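Local coordinates for GH86A beta-porphyranase (Bacteroides plebeius, PDB 4AW7), which hydrolyses the sulfated red-seaweed polysaccharide porphyran at beta-(1->4) linkages between galactose and 6-sulfated L-galactose, releasing mostly disaccharides, at residues A[40-45]-A[306-311]; A[297-302]-A[396-401]; A[362-367]-A[455-460]; A[422-427]-A[434-439]. All coordinates share one frame; numbering follows the deposited sequence.

Contact 1 of 4, residues A[40-45]-A[306-311]; sequences RSKYFN and ERQDNL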
# COMPACT_ATOMS: atom_id res chain seq x y z
N ARG A 40 -11.75 -7.24 2.12
CA ARG A 40 -11.13 -7.03 3.42
C ARG A 40 -9.76 -7.70 3.51
O ARG A 40 -8.87 -7.18 4.18
CB ARG A 40 -12.03 -7.54 4.54
CG ARG A 40 -13.26 -6.70 4.80
CD ARG A 40 -14.08 -7.26 5.99
NE ARG A 40 -13.28 -7.36 7.20
CZ ARG A 40 -13.07 -6.36 8.04
NH1 ARG A 40 -13.65 -5.18 7.88
NH2 ARG A 40 -12.26 -6.54 9.08
N SER A 41 -9.60 -8.86 2.84
CA SER A 41 -8.35 -9.59 2.89
C SER A 41 -7.18 -8.88 2.24
O SER A 41 -6.05 -9.30 2.37
CB SER A 41 -8.50 -10.97 2.28
OG SER A 41 -8.44 -10.93 0.85
N LYS A 42 -7.46 -7.81 1.50
CA LYS A 42 -6.39 -6.98 0.94
C LYS A 42 -5.85 -5.94 1.89
O LYS A 42 -4.83 -5.34 1.58
CB LYS A 42 -6.82 -6.36 -0.41
CG LYS A 42 -6.93 -7.40 -1.52
CD LYS A 42 -7.29 -6.83 -2.86
CE LYS A 42 -7.21 -7.88 -3.98
NZ LYS A 42 -7.36 -7.24 -5.31
N TYR A 43 -6.50 -5.74 3.03
CA TYR A 43 -6.24 -4.62 3.95
C TYR A 43 -6.12 -4.98 5.40
O TYR A 43 -5.16 -4.57 6.07
CB TYR A 43 -7.31 -3.52 3.78
CG TYR A 43 -7.42 -3.05 2.36
CD1 TYR A 43 -6.39 -2.28 1.78
CD2 TYR A 43 -8.46 -3.43 1.54
CE1 TYR A 43 -6.43 -1.93 0.45
CE2 TYR A 43 -8.51 -3.07 0.21
CZ TYR A 43 -7.49 -2.31 -0.34
OH TYR A 43 -7.55 -2.01 -1.69
N PHE A 44 -7.12 -5.68 5.93
CA PHE A 44 -7.23 -5.90 7.37
C PHE A 44 -6.52 -7.17 7.76
O PHE A 44 -7.15 -8.23 7.93
CB PHE A 44 -8.71 -5.83 7.80
CG PHE A 44 -9.36 -4.54 7.39
CD1 PHE A 44 -8.85 -3.33 7.84
CD2 PHE A 44 -10.37 -4.50 6.45
CE1 PHE A 44 -9.38 -2.12 7.39
CE2 PHE A 44 -10.90 -3.31 6.03
CZ PHE A 44 -10.39 -2.13 6.52
N ASN A 45 -5.21 -7.05 7.83
CA ASN A 45 -4.27 -8.14 8.06
C ASN A 45 -3.33 -7.72 9.18
O ASN A 45 -3.17 -6.54 9.47
CB ASN A 45 -3.47 -8.42 6.78
CG ASN A 45 -4.35 -8.84 5.63
OD1 ASN A 45 -5.20 -9.72 5.80
ND2 ASN A 45 -4.21 -8.22 4.44
N GLU A 306 -8.16 2.78 -2.68
CA GLU A 306 -8.37 3.32 -4.02
C GLU A 306 -7.53 2.62 -5.08
O GLU A 306 -7.69 2.94 -6.27
CB GLU A 306 -8.07 4.80 -4.03
CG GLU A 306 -9.16 5.63 -3.38
CD GLU A 306 -10.46 5.60 -4.17
OE1 GLU A 306 -10.45 6.00 -5.35
OE2 GLU A 306 -11.51 5.19 -3.65
N ARG A 307 -6.73 1.64 -4.72
CA ARG A 307 -5.93 0.86 -5.64
C ARG A 307 -6.34 -0.63 -5.67
O ARG A 307 -5.59 -1.48 -6.16
CB ARG A 307 -4.44 0.97 -5.33
CG ARG A 307 -3.92 2.40 -5.35
CD ARG A 307 -2.44 2.42 -5.21
NE ARG A 307 -1.93 3.78 -5.08
CZ ARG A 307 -1.34 4.51 -6.03
NH1 ARG A 307 -1.06 4.01 -7.22
NH2 ARG A 307 -0.98 5.75 -5.74
N GLN A 308 -7.51 -0.96 -5.11
CA GLN A 308 -7.83 -2.38 -4.90
C GLN A 308 -7.72 -3.22 -6.17
O GLN A 308 -7.31 -4.38 -6.13
CB GLN A 308 -9.22 -2.54 -4.29
CG GLN A 308 -9.46 -3.94 -3.76
CD GLN A 308 -10.87 -4.13 -3.30
OE1 GLN A 308 -11.31 -3.53 -2.30
NE2 GLN A 308 -11.62 -4.99 -4.00
N ASP A 309 -8.12 -2.65 -7.30
CA ASP A 309 -8.09 -3.32 -8.58
C ASP A 309 -6.70 -3.58 -9.10
O ASP A 309 -6.54 -4.35 -10.06
CB ASP A 309 -8.90 -2.57 -9.64
CG ASP A 309 -8.51 -1.13 -9.83
OD1 ASP A 309 -8.02 -0.47 -8.91
OD2 ASP A 309 -8.76 -0.61 -10.94
N ASN A 310 -5.70 -2.94 -8.52
CA ASN A 310 -4.29 -3.20 -8.83
C ASN A 310 -3.45 -3.53 -7.60
O ASN A 310 -2.26 -3.23 -7.56
CB ASN A 310 -3.66 -2.04 -9.60
CG ASN A 310 -2.42 -2.47 -10.35
OD1 ASN A 310 -2.38 -3.56 -10.93
ND2 ASN A 310 -1.33 -1.66 -10.27
N LEU A 311 -4.06 -4.17 -6.62
CA LEU A 311 -3.40 -4.46 -5.33
C LEU A 311 -3.62 -5.92 -4.99
O LEU A 311 -4.74 -6.36 -4.78
CB LEU A 311 -3.96 -3.56 -4.24
CG LEU A 311 -3.30 -3.74 -2.85
CD1 LEU A 311 -1.88 -3.17 -2.79
CD2 LEU A 311 -4.19 -3.09 -1.78
O HOH W 1 -10.13 -6.76 -5.80
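The Y43 ring meets Q308 at its edge, where the amide oxygen OE1 lies near the ring plane, 3.8 Å from Y43 CE2, with amide and ring planes turned 51° apart. One ring face carries CB of the preceding K42, displaced toward the rim. L311 comes in obliquely, its methyl CD2 3.4 Å from Y43 CE1. Y43 OH sits 3.1 Å from Q308 CB, but its hydrogen bond goes to the carbonyl of L304, while the Q308 amide is engaged chiefly by R372.

Beyond the ring, K42 stretches out straight from CG and crosses the Q308 side chain at about a right angle. This extension carries its ammonium group to two backbone oxygens at once: K42 NZ bonds L311 O at 2.8 Å and Q308 O at 3.0 Å. The carbonyl of Q308 also accepts from L311 N, and the two donors reach it from opposite faces of its plane. The two direct bonds let one ammonium group join the short 3-10 turn at 308-309 to L311, where strand 311-316 begins; a water also accepts from K42 NZ and Q308 NE2.

Segments 40-45 and 306-311 lead into strands 45-46 and 311-316, the first and last of a parallel sheet of the (beta/alpha)8-barrel type. The contact thus lies at the N-terminal ends of these strands, at the seam where such a barrel closes.

Contact 2 of 4, residues A[297-302]-A[396-401]; sequences FNHFLF and ALDNLD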
# COMPACT_ATOMS: atom_id res chain seq x y z
N PHE A 297 -1.30 3.72 9.78
CA PHE A 297 -2.11 2.67 9.17
C PHE A 297 -3.32 3.31 8.49
O PHE A 297 -3.63 3.01 7.33
CB PHE A 297 -2.61 1.63 10.16
CG PHE A 297 -1.55 0.86 10.91
CD1 PHE A 297 -0.27 0.64 10.44
CD2 PHE A 297 -1.90 0.29 12.11
CE1 PHE A 297 0.67 -0.06 11.20
CE2 PHE A 297 -0.98 -0.42 12.84
CZ PHE A 297 0.31 -0.57 12.41
N ASN A 298 -4.05 4.15 9.20
CA ASN A 298 -5.21 4.81 8.62
C ASN A 298 -4.87 5.70 7.44
O ASN A 298 -5.53 5.68 6.40
CB ASN A 298 -5.99 5.55 9.69
CG ASN A 298 -6.89 4.64 10.52
OD1 ASN A 298 -7.50 3.71 9.98
ND2 ASN A 298 -6.98 4.90 11.84
N HIS A 299 -3.82 6.52 7.57
CA HIS A 299 -3.53 7.43 6.47
C HIS A 299 -3.18 6.71 5.17
O HIS A 299 -3.57 7.12 4.07
CB HIS A 299 -2.39 8.38 6.82
CG HIS A 299 -2.68 9.32 7.95
ND1 HIS A 299 -3.87 10.00 8.09
CD2 HIS A 299 -1.89 9.75 8.95
CE1 HIS A 299 -3.79 10.79 9.14
NE2 HIS A 299 -2.60 10.66 9.68
N PHE A 300 -2.43 5.62 5.27
CA PHE A 300 -2.07 4.84 4.10
C PHE A 300 -3.26 4.01 3.57
O PHE A 300 -3.38 3.81 2.37
CB PHE A 300 -0.92 3.86 4.37
CG PHE A 300 0.43 4.53 4.50
CD1 PHE A 300 1.00 5.26 3.44
CD2 PHE A 300 1.16 4.41 5.66
CE1 PHE A 300 2.23 5.82 3.58
CE2 PHE A 300 2.42 4.97 5.80
CZ PHE A 300 2.96 5.71 4.78
N LEU A 301 -4.12 3.56 4.46
CA LEU A 301 -5.20 2.66 4.10
C LEU A 301 -6.08 3.25 3.01
O LEU A 301 -6.47 2.55 2.09
CB LEU A 301 -6.04 2.32 5.33
CG LEU A 301 -7.26 1.44 5.14
CD1 LEU A 301 -6.87 0.03 4.65
CD2 LEU A 301 -8.03 1.36 6.46
N PHE A 302 -6.40 4.52 3.11
CA PHE A 302 -7.35 5.10 2.16
C PHE A 302 -6.74 5.15 0.76
O PHE A 302 -7.45 4.89 -0.23
CB PHE A 302 -7.78 6.52 2.61
CG PHE A 302 -8.77 6.55 3.76
CD1 PHE A 302 -8.41 6.18 5.06
CD2 PHE A 302 -10.07 6.97 3.56
CE1 PHE A 302 -9.31 6.19 6.09
CE2 PHE A 302 -10.97 7.01 4.59
CZ PHE A 302 -10.59 6.62 5.87
N ALA A 396 -16.36 6.47 5.83
CA ALA A 396 -15.12 6.69 6.55
C ALA A 396 -14.44 7.96 6.08
O ALA A 396 -14.44 8.25 4.89
CB ALA A 396 -14.15 5.49 6.39
N LEU A 397 -13.83 8.66 7.04
CA LEU A 397 -13.09 9.91 6.78
C LEU A 397 -11.78 9.89 7.53
O LEU A 397 -11.72 9.49 8.69
CB LEU A 397 -13.91 11.15 7.22
CG LEU A 397 -15.29 11.28 6.60
CD1 LEU A 397 -16.34 10.63 7.48
CD2 LEU A 397 -15.57 12.76 6.23
N ASP A 398 -10.76 10.44 6.90
CA ASP A 398 -9.42 10.57 7.50
C ASP A 398 -8.87 11.96 7.21
O ASP A 398 -9.05 12.45 6.11
CB ASP A 398 -8.48 9.52 6.89
CG ASP A 398 -7.11 9.53 7.51
OD1 ASP A 398 -7.00 9.30 8.71
OD2 ASP A 398 -6.13 9.75 6.75
N ASN A 399 -8.23 12.58 8.17
CA ASN A 399 -7.66 13.93 7.97
C ASN A 399 -6.14 13.85 7.88
O ASN A 399 -5.47 13.60 8.89
CB ASN A 399 -8.10 14.84 9.12
CG ASN A 399 -7.62 16.28 8.96
OD1 ASN A 399 -6.98 16.61 7.98
ND2 ASN A 399 -7.97 17.13 9.92
N LEU A 400 -5.61 14.11 6.69
CA LEU A 400 -4.17 14.16 6.43
C LEU A 400 -3.53 15.50 6.78
O LEU A 400 -2.30 15.62 6.71
CB LEU A 400 -3.87 13.86 4.97
CG LEU A 400 -4.13 12.45 4.45
CD1 LEU A 400 -4.16 12.48 2.93
CD2 LEU A 400 -3.11 11.47 4.95
N ASP A 401 -4.34 16.52 7.07
CA ASP A 401 -3.83 17.88 7.33
C ASP A 401 -3.34 18.00 8.74
O ASP A 401 -3.59 17.16 9.60
CB ASP A 401 -4.95 18.90 7.08
CG ASP A 401 -4.47 20.32 6.89
OD1 ASP A 401 -3.33 20.58 6.51
OD2 ASP A 401 -5.31 21.20 7.15
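Helix 297-302 crosses strand 396-399 at 117° between their N-to-C directions, with the axes 8.7 Å apart at closest approach. This is an interdomain helix-on-sheet contact: a helix of the catalytic barrel lies against a strand of the beta-sandwich domain.

H299 and D398 form its polar centre through a buried His-carboxylate hydrogen bond. H299 ND1 donates to D398 OD2 at 2.6 Å, nearly straight at 170°, with the oxygen in the plane of the imidazole and using its syn lone pair. Ring and carboxylate planes are steeply inclined to each other. With CG of D398 anti to its backbone N, the carboxylate reaches out to the helix. Q383 NE2 also donates to OD2, while OD1 is bonded to T455 OG1, so both oxygens are held. At the other end of the imidazole, NE2 is bonded to N453 OD1, which fixes the ring's rotation. L400 runs antiparallel to the imidazole side chain, bringing CD2 to 3.5 Å from H299 ND1; its side chain is about 6 Å from a bound calcium ion. A leucine in place of H299 would probably leave the buried D398 carboxylate without one of its donors and N453 without its mate.

Three residues on, nearly one turn, F302 packs against the same strand. The A396 oxygen is at its ring edge, and A396 CB is 3.8 Å from F302 CZ. Over one face stands D398 CB, a CH-pi contact 3.8 Å from the F302 ring centroid and 22° off the normal.

Contact 3 of 4, residues A[362-367]-A[455-460]; sequences FELWKN and TIVLVA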
# COMPACT_ATOMS: atom_id res chain seq x y z
N PHE A 362 -8.23 -2.22 14.26
CA PHE A 362 -9.12 -3.26 13.77
C PHE A 362 -10.56 -3.08 14.29
O PHE A 362 -11.52 -3.37 13.58
CB PHE A 362 -8.53 -4.62 14.06
CG PHE A 362 -7.17 -4.80 13.40
CD1 PHE A 362 -7.08 -5.04 12.05
CD2 PHE A 362 -6.01 -4.70 14.13
CE1 PHE A 362 -5.86 -5.19 11.45
CE2 PHE A 362 -4.78 -4.87 13.53
CZ PHE A 362 -4.71 -5.13 12.17
N GLU A 363 -10.72 -2.59 15.51
CA GLU A 363 -12.07 -2.29 16.01
C GLU A 363 -12.75 -1.25 15.12
O GLU A 363 -13.91 -1.41 14.74
CB GLU A 363 -12.00 -1.78 17.45
CG GLU A 363 -13.40 -1.71 18.09
CD GLU A 363 -13.96 -3.13 18.36
OE1 GLU A 363 -13.28 -3.85 19.03
OE2 GLU A 363 -15.05 -3.54 17.87
N LEU A 364 -12.01 -0.21 14.73
CA LEU A 364 -12.56 0.87 13.95
C LEU A 364 -13.17 0.34 12.64
O LEU A 364 -14.21 0.84 12.18
CB LEU A 364 -11.44 1.88 13.63
CG LEU A 364 -11.74 3.05 12.70
CD1 LEU A 364 -12.77 3.97 13.38
CD2 LEU A 364 -10.48 3.81 12.34
N TRP A 365 -12.48 -0.61 12.03
CA TRP A 365 -12.86 -1.16 10.74
C TRP A 365 -13.65 -2.45 10.81
O TRP A 365 -13.98 -3.05 9.80
CB TRP A 365 -11.61 -1.32 9.87
CG TRP A 365 -11.00 0.00 9.49
CD1 TRP A 365 -9.94 0.61 10.06
CD2 TRP A 365 -11.49 0.89 8.48
NE1 TRP A 365 -9.72 1.82 9.47
CE2 TRP A 365 -10.66 2.02 8.49
CE3 TRP A 365 -12.52 0.81 7.55
CZ2 TRP A 365 -10.84 3.07 7.59
CZ3 TRP A 365 -12.70 1.88 6.67
CH2 TRP A 365 -11.83 2.97 6.69
N LYS A 366 -14.01 -2.89 12.02
CA LYS A 366 -14.69 -4.17 12.13
C LYS A 366 -16.05 -4.11 11.43
O LYS A 366 -16.77 -3.11 11.48
CB LYS A 366 -14.85 -4.57 13.61
CG LYS A 366 -15.35 -6.03 13.80
CD LYS A 366 -15.38 -6.37 15.29
CE LYS A 366 -16.24 -7.59 15.67
NZ LYS A 366 -16.06 -7.93 17.07
N ASN A 367 -16.38 -5.18 10.73
CA ASN A 367 -17.62 -5.31 9.96
C ASN A 367 -17.73 -4.48 8.71
O ASN A 367 -18.66 -4.66 7.94
CB ASN A 367 -18.87 -5.17 10.85
CG ASN A 367 -18.97 -6.31 11.88
OD1 ASN A 367 -19.04 -7.47 11.49
ND2 ASN A 367 -18.94 -5.98 13.13
N THR A 455 -9.41 9.33 12.55
CA THR A 455 -10.18 8.66 11.52
C THR A 455 -11.55 8.33 12.11
O THR A 455 -11.64 7.83 13.24
CB THR A 455 -9.46 7.40 11.04
OG1 THR A 455 -8.11 7.76 10.71
CG2 THR A 455 -10.16 6.73 9.89
N ILE A 456 -12.58 8.56 11.32
CA ILE A 456 -13.97 8.34 11.74
C ILE A 456 -14.61 7.33 10.79
O ILE A 456 -14.44 7.40 9.56
CB ILE A 456 -14.77 9.71 11.70
CG1 ILE A 456 -14.22 10.67 12.79
CG2 ILE A 456 -16.28 9.52 11.86
CD1 ILE A 456 -14.63 12.14 12.63
N VAL A 457 -15.37 6.40 11.34
CA VAL A 457 -16.22 5.51 10.58
C VAL A 457 -17.63 5.64 11.13
O VAL A 457 -17.88 5.40 12.33
CB VAL A 457 -15.73 4.04 10.65
CG1 VAL A 457 -16.72 3.08 10.02
CG2 VAL A 457 -14.36 3.90 10.01
N LEU A 458 -18.53 6.08 10.27
CA LEU A 458 -19.96 6.12 10.56
C LEU A 458 -20.60 4.85 10.03
O LEU A 458 -20.33 4.43 8.89
CB LEU A 458 -20.57 7.32 9.85
CG LEU A 458 -20.10 8.70 10.31
CD1 LEU A 458 -20.40 9.76 9.28
CD2 LEU A 458 -20.78 9.06 11.60
N VAL A 459 -21.44 4.23 10.86
CA VAL A 459 -22.13 2.99 10.53
C VAL A 459 -23.61 3.28 10.67
O VAL A 459 -24.05 3.86 11.68
CB VAL A 459 -21.72 1.83 11.44
CG1 VAL A 459 -22.44 0.51 11.02
CG2 VAL A 459 -20.23 1.70 11.48
N ALA A 460 -24.39 2.93 9.66
CA ALA A 460 -25.82 3.22 9.71
C ALA A 460 -26.61 2.16 9.00
O ALA A 460 -26.07 1.39 8.19
CB ALA A 460 -26.07 4.57 9.05
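L364 and W365 close on V457 and T455 with carbon alone; no hydrogen bond joins the two segments. The leucine holds CG anti to its backbone N (chi1 174°), which brings the branched end up to the strand and sends its two methyls to different partners. L364 CD1 touches V457 CG2 at 3.7 Å, and L364 CD2 rests 3.8 Å from T455 CG2, the leucine crossing the threonine at about a right angle.

V457 CG2 has a second neighbour. The CB of W365 points away from the strand, yet with CG beside the backbone N (chi1 -67°) the indole swings back so that one face meets the valine. This is a CH-pi contact: V457 CG2 lies 4.1 Å from the centroid of the six-membered ring of W365, 4° off its normal. The methyl thus touches both the leucine and the indole. T455 CG2 completes this apolar patch, 4.4 Å from W365 CZ2, while its hydroxyl is hydrogen-bonded to D398.

F44 stacks on the indole face opposite V457, and N298 of helix 293-305 takes the W365 NE1 hydrogen. The indole is thus held on both faces and at its nitrogen. Helix 359-365 lies beside barrel helix 293-305, and both pack on the beta-sandwich sheet, in which strand 454-462 runs between strands 392-399 and 421-429; R424 of the latter bonds the carbonyl of L364.

Contact 4 of 4, residues A[422-427]-A[434-439]; sequences TKRSLY and IEYTEQ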
# COMPACT_ATOMS: atom_id res chain seq x y z
N THR A 422 -24.24 5.23 14.06
CA THR A 422 -23.22 5.11 15.10
C THR A 422 -21.91 5.70 14.56
O THR A 422 -21.52 5.48 13.40
CB THR A 422 -23.05 3.66 15.55
OG1 THR A 422 -24.31 3.14 16.02
CG2 THR A 422 -22.03 3.52 16.61
N LYS A 423 -21.24 6.47 15.38
CA LYS A 423 -19.99 7.08 15.03
C LYS A 423 -18.86 6.40 15.77
O LYS A 423 -18.82 6.42 17.02
CB LYS A 423 -19.99 8.58 15.36
CG LYS A 423 -18.70 9.24 15.03
CD LYS A 423 -18.71 10.74 15.17
CE LYS A 423 -18.98 11.17 16.58
NZ LYS A 423 -17.84 10.98 17.51
N ARG A 424 -17.92 5.83 15.04
CA ARG A 424 -16.66 5.35 15.60
C ARG A 424 -15.56 6.37 15.32
O ARG A 424 -15.45 6.88 14.22
CB ARG A 424 -16.27 4.04 14.94
CG ARG A 424 -17.35 2.94 14.94
CD ARG A 424 -16.89 1.75 14.14
NE ARG A 424 -17.89 0.71 14.08
CZ ARG A 424 -17.74 -0.40 13.37
NH1 ARG A 424 -16.63 -0.60 12.69
NH2 ARG A 424 -18.70 -1.30 13.30
N SER A 425 -14.73 6.63 16.31
CA SER A 425 -13.64 7.58 16.20
C SER A 425 -12.38 7.01 16.81
O SER A 425 -12.40 6.60 17.96
CB SER A 425 -13.99 8.87 16.92
OG SER A 425 -12.89 9.72 16.98
N LEU A 426 -11.29 7.06 16.06
CA LEU A 426 -9.97 6.66 16.53
C LEU A 426 -9.04 7.85 16.35
O LEU A 426 -8.69 8.25 15.23
CB LEU A 426 -9.46 5.44 15.78
CG LEU A 426 -8.24 4.74 16.39
CD1 LEU A 426 -8.04 3.41 15.68
CD2 LEU A 426 -6.97 5.60 16.37
N TYR A 427 -8.65 8.45 17.48
CA TYR A 427 -7.77 9.60 17.49
C TYR A 427 -6.45 9.19 18.12
O TYR A 427 -6.43 8.67 19.21
CB TYR A 427 -8.40 10.77 18.28
CG TYR A 427 -7.44 11.92 18.51
CD1 TYR A 427 -6.67 12.42 17.49
CD2 TYR A 427 -7.30 12.53 19.77
CE1 TYR A 427 -5.79 13.48 17.66
CE2 TYR A 427 -6.40 13.60 19.93
CZ TYR A 427 -5.64 14.04 18.89
OH TYR A 427 -4.77 15.11 19.09
N ILE A 434 -3.95 6.43 22.06
CA ILE A 434 -5.18 6.27 21.30
C ILE A 434 -6.40 6.56 22.14
O ILE A 434 -6.55 6.03 23.24
CB ILE A 434 -5.27 4.83 20.71
CG1 ILE A 434 -4.18 4.69 19.64
CG2 ILE A 434 -6.67 4.57 20.14
CD1 ILE A 434 -3.99 3.25 19.14
N GLU A 435 -7.29 7.38 21.58
CA GLU A 435 -8.64 7.59 22.15
C GLU A 435 -9.65 7.03 21.14
O GLU A 435 -9.80 7.59 20.03
CB GLU A 435 -8.93 9.08 22.42
CG GLU A 435 -10.30 9.37 23.05
CD GLU A 435 -10.41 8.90 24.49
OE1 GLU A 435 -9.35 8.64 25.13
OE2 GLU A 435 -11.55 8.79 24.99
N TYR A 436 -10.28 5.93 21.50
CA TYR A 436 -11.26 5.27 20.67
C TYR A 436 -12.62 5.38 21.32
O TYR A 436 -12.79 4.98 22.48
CB TYR A 436 -10.91 3.78 20.45
CG TYR A 436 -11.90 3.13 19.52
CD1 TYR A 436 -11.81 3.32 18.15
CD2 TYR A 436 -12.97 2.41 20.00
CE1 TYR A 436 -12.72 2.79 17.31
CE2 TYR A 436 -13.91 1.85 19.15
CZ TYR A 436 -13.77 2.06 17.79
OH TYR A 436 -14.69 1.56 16.89
N THR A 437 -13.59 5.86 20.57
CA THR A 437 -14.98 5.98 21.04
C THR A 437 -15.97 5.46 20.01
O THR A 437 -15.71 5.49 18.79
CB THR A 437 -15.32 7.44 21.41
OG1 THR A 437 -15.22 8.26 20.23
CG2 THR A 437 -14.39 8.00 22.50
N GLU A 438 -17.11 4.97 20.51
CA GLU A 438 -18.26 4.59 19.69
C GLU A 438 -19.46 5.27 20.33
O GLU A 438 -19.69 5.10 21.54
CB GLU A 438 -18.44 3.08 19.68
CG GLU A 438 -19.55 2.53 18.80
CD GLU A 438 -19.48 1.01 18.65
OE1 GLU A 438 -18.76 0.38 19.43
OE2 GLU A 438 -20.12 0.44 17.75
N GLN A 439 -20.18 6.06 19.55
CA GLN A 439 -21.32 6.86 20.02
C GLN A 439 -22.50 6.71 19.09
O GLN A 439 -22.38 6.79 17.86
CB GLN A 439 -20.91 8.33 20.06
CG GLN A 439 -19.76 8.56 21.03
CD GLN A 439 -19.11 9.91 20.86
OE1 GLN A 439 -19.43 10.65 19.94
NE2 GLN A 439 -18.20 10.25 21.80
O HOH W 2 -17.36 8.40 18.39
O HOH W 3 -20.43 0.70 15.27
O HOH W 4 -11.78 9.42 19.46
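Strands 421-429 and 433-441 form a beta hairpin in the beta-sandwich domain, and the contact is its antiparallel ladder. K423-Q439, S425-T437 and Y427-E435 are hydrogen-bonded pairs; K423 N to Q439 O is the shortest of their backbone bonds, 2.7 Å. R424-E438 and L426-Y436 are the non-hydrogen-bonded pairs between them.

K423 and Q439 lie side by side on one face. The lysine chain bends at chi3 and chi4 (63° and 74°), bringing K423 NZ within 2.9 Å of Q439 OE1, well above the amide plane. A water joins K423 NZ, K423 O and T437 OG1. A methionine here would probably leave Q439 OE1 and this water without their ammonium partner.

On the other face the Y436 ring runs beside R424, its OH 3.5 Å from R424 CB, while L426 CB meets its edge 4.0 Å from Y436 CD1. R424 NE and E438 OE2 are linked through a water. L426 CD2 packs on I434 CG2 at 3.9 Å.

Strand 421-429 pairs along its other side with strand 454-462. L426 and I434 turn to Y360 of helix 359-365 and V294 of helix 293-305, and R424 NH1 bonds the carbonyl of K366.

How the contacts relate
Contacts 1, 2 and 3 are buried, whereas contact 4, whose centre is farthest from that of the chain, is only partly so. Contact 1 stays within the barrel; contacts 2 and 3 bring helices onto adjacent strands of the sandwich sheet, which the hairpin of contact 4 extends. Backbone bonds run from 396-401 to 455-460 and on to 422-427. L301 packs on Y43 and F44, joining contacts 1 and 2, and R40 NH1 probably bonds W365 O, tying contact 1 to contact 3. The chemistry changes with place: lysine on backbone carbonyls at the barrel seam, a buried histidine-carboxylate pair, purely apolar packing, and a water-bridged ladder toward the surface.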